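Local structure of N-acetylmuramoyl-l-alanine amidase (Bartonella henselae, 3NE8) at residues His145-Asn150 / Ala224-Lys229. The protein probably hydrolyses, as a zinc amidase, the amide bond between N-acetylmuramic acid and L-alanine in cell-wall peptidoglycan. Sequence-based numbering, arbitrary orientation.
Sequences HAFSIN and AEYRQK
Tyr-226 reaches from helix 206-227 to both Phe-147 and Asn-150 of helix 135-161. Its CG is anti to the backbone N (chi1 163°), which carries the ring across to the other helix. Tyr-226 CE2 meets the rim of the Phe-147 ring near its plane, 3.7 Å from Phe-147 CE1. The Asn-150 amide lies beside the same tyrosine, the two planes 28° apart, with Asn-150 OD1 3.9 Å from Tyr-226 CD2. Asn-150 OD1 is also hydrogen-bonded to a bound glycerol, probably from the crystallisation liquor. The phenol OH bonds to the carbonyl O of Ala-146 of the second subunit, and the reciprocal bond is made there. In this zinc amidase fold, a mixed six-stranded sheet flanked by helices, the contact joins helix 135-161 to the C-terminal end of helix 206-227, at the subunit interface. Arg-227 comes next and lies over one face of Phe-147. Bends at chi2 and chi3 fold its chain back onto the ring. Arg-227 CD sits 3.6 Å from the centroid of the Phe-147 ring in a CH-pi contact. The guanidinium lies flat over the same face, planes 24° apart, and Arg-227 CZ is 4.1 Å from the Phe-147 centroid, a cation-pi contact. Arg-227 NH1 is bonded to the carbonyl O of Asp-76.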
loop_
_atom_site.group_PDB
_atom_site.type_symbol
_atom_site.label_atom_id
_atom_site.label_comp_id
_atom_site.label_asym_id
_atom_site.label_seq_id
_atom_site.Cartn_x
_atom_site.Cartn_y
_atom_site.Cartn_z
ATOM N N HIS A 145 0.180 -10.187 -4.465
ATOM C CA HIS A 145 -1.188 -9.913 -4.070
ATOM C C HIS A 145 -1.294 -8.626 -3.248
ATOM O O HIS A 145 -2.231 -7.848 -3.409
ATOM C CB HIS A 145 -1.762 -11.100 -3.306
ATOM C CG HIS A 145 -3.248 -11.067 -3.212
ATOM N ND1 HIS A 145 -3.924 -11.156 -2.018
ATOM C CD2 HIS A 145 -4.191 -10.935 -4.175
ATOM C CE1 HIS A 145 -5.224 -11.089 -2.248
ATOM N NE2 HIS A 145 -5.412 -10.953 -3.548
ATOM N N ALA A 146 -0.333 -8.407 -2.364
ATOM C CA ALA A 146 -0.307 -7.168 -1.591
ATOM C C ALA A 146 -0.299 -5.961 -2.527
ATOM O O ALA A 146 -1.004 -4.982 -2.301
ATOM C CB ALA A 146 0.893 -7.134 -0.657
ATOM N N PHE A 147 0.479 -6.044 -3.606
ATOM C CA PHE A 147 0.534 -4.961 -4.582
ATOM C C PHE A 147 -0.779 -4.818 -5.344
ATOM O O PHE A 147 -1.245 -3.707 -5.556
ATOM C CB PHE A 147 1.697 -5.158 -5.556
ATOM C CG PHE A 147 3.042 -4.867 -4.962
ATOM C CD1 PHE A 147 3.259 -3.691 -4.258
ATOM C CD2 PHE A 147 4.096 -5.749 -5.115
ATOM C CE1 PHE A 147 4.507 -3.415 -3.712
ATOM C CE2 PHE A 147 5.348 -5.477 -4.584
ATOM C CZ PHE A 147 5.549 -4.308 -3.872
ATOM N N SER A 148 -1.382 -5.938 -5.746
ATOM C CA SER A 148 -2.664 -5.883 -6.453
ATOM C C SER A 148 -3.727 -5.177 -5.626
ATOM O O SER A 148 -4.484 -4.340 -6.127
ATOM C CB SER A 148 -3.147 -7.289 -6.798
ATOM O OG SER A 148 -2.189 -7.958 -7.605
ATOM N N ILE A 149 -3.797 -5.540 -4.351
ATOM C CA ILE A 149 -4.740 -4.959 -3.392
ATOM C C ILE A 149 -4.492 -3.454 -3.234
ATOM O O ILE A 149 -5.418 -2.640 -3.231
ATOM C CB ILE A 149 -4.614 -5.654 -1.998
ATOM C CG1 ILE A 149 -5.072 -7.121 -2.049
ATOM C CG2 ILE A 149 -5.411 -4.906 -0.937
ATOM C CD1 ILE A 149 -6.534 -7.305 -2.402
ATOM N N ASN A 150 -3.222 -3.104 -3.059
ATOM C CA ASN A 150 -2.851 -1.706 -2.917
ATOM C C ASN A 150 -3.316 -0.900 -4.121
ATOM O O ASN A 150 -3.920 0.164 -3.976
ATOM C CB ASN A 150 -1.339 -1.567 -2.738
ATOM C CG ASN A 150 -0.899 -0.127 -2.704
ATOM O OD1 ASN A 150 -0.614 0.464 -3.727
ATOM N ND2 ASN A 150 -0.856 0.454 -1.514
ATOM N N ALA A 224 3.392 3.694 -9.026
ATOM C CA ALA A 224 4.778 3.646 -9.478
ATOM C C ALA A 224 5.698 4.305 -8.453
ATOM O O ALA A 224 6.771 3.787 -8.131
ATOM C CB ALA A 224 4.915 4.339 -10.819
ATOM N N GLU A 225 5.296 5.462 -7.948
ATOM C CA GLU A 225 6.135 6.167 -6.990
ATOM C C GLU A 225 6.326 5.338 -5.726
ATOM O O GLU A 225 7.428 5.295 -5.170
ATOM C CB GLU A 225 5.561 7.546 -6.673
ATOM C CG GLU A 225 5.653 8.513 -7.844
ATOM C CD GLU A 225 4.844 9.781 -7.643
ATOM O OE1 GLU A 225 4.145 9.892 -6.614
ATOM O OE2 GLU A 225 4.901 10.665 -8.523
ATOM N N TYR A 226 5.265 4.668 -5.293
ATOM C CA TYR A 226 5.317 3.778 -4.146
ATOM C C TYR A 226 6.246 2.596 -4.406
ATOM O O TYR A 226 7.156 2.322 -3.611
ATOM C CB TYR A 226 3.900 3.298 -3.824
ATOM C CG TYR A 226 3.834 2.079 -2.935
ATOM C CD1 TYR A 226 4.380 2.094 -1.663
ATOM C CD2 TYR A 226 3.203 0.924 -3.349
ATOM C CE1 TYR A 226 4.322 0.976 -0.838
ATOM C CE2 TYR A 226 3.136 -0.186 -2.534
ATOM C CZ TYR A 226 3.700 -0.155 -1.285
ATOM O OH TYR A 226 3.620 -1.283 -0.492
ATOM N N ARG A 227 6.035 1.911 -5.525
ATOM C CA ARG A 227 6.826 0.731 -5.873
ATOM C C ARG A 227 8.316 1.050 -5.912
ATOM O O ARG A 227 9.152 0.240 -5.502
ATOM C CB ARG A 227 6.387 0.167 -7.227
ATOM C CG ARG A 227 4.983 -0.402 -7.244
ATOM C CD ARG A 227 4.915 -1.738 -6.529
ATOM N NE ARG A 227 5.864 -2.709 -7.073
ATOM C CZ ARG A 227 5.651 -3.441 -8.161
ATOM N NH1 ARG A 227 4.520 -3.310 -8.847
ATOM N NH2 ARG A 227 6.575 -4.297 -8.570
ATOM N N GLN A 228 8.654 2.235 -6.400
ATOM C CA GLN A 228 10.055 2.587 -6.560
ATOM C C GLN A 228 10.765 2.953 -5.248
ATOM O O GLN A 228 11.989 3.049 -5.212
ATOM C CB GLN A 228 10.205 3.659 -7.646
ATOM C CG GLN A 228 9.782 3.119 -9.012
ATOM C CD GLN A 228 9.684 4.176 -10.093
ATOM O OE1 GLN A 228 9.529 3.854 -11.270
ATOM N NE2 GLN A 228 9.770 5.441 -9.701
ATOM N N LYS A 229 10.001 3.119 -4.170
ATOM C CA LYS A 229 10.568 3.367 -2.848
ATOM C C LYS A 229 11.054 2.077 -2.179
ATOM O O LYS A 229 11.817 2.127 -1.213
ATOM C CB LYS A 229 9.532 4.021 -1.931
ATOM C CG LYS A 229 9.213 5.475 -2.219
ATOM C CD LYS A 229 8.239 5.990 -1.166
ATOM C CE LYS A 229 8.051 7.493 -1.224
ATOM N NZ LYS A 229 7.260 7.963 -0.045
#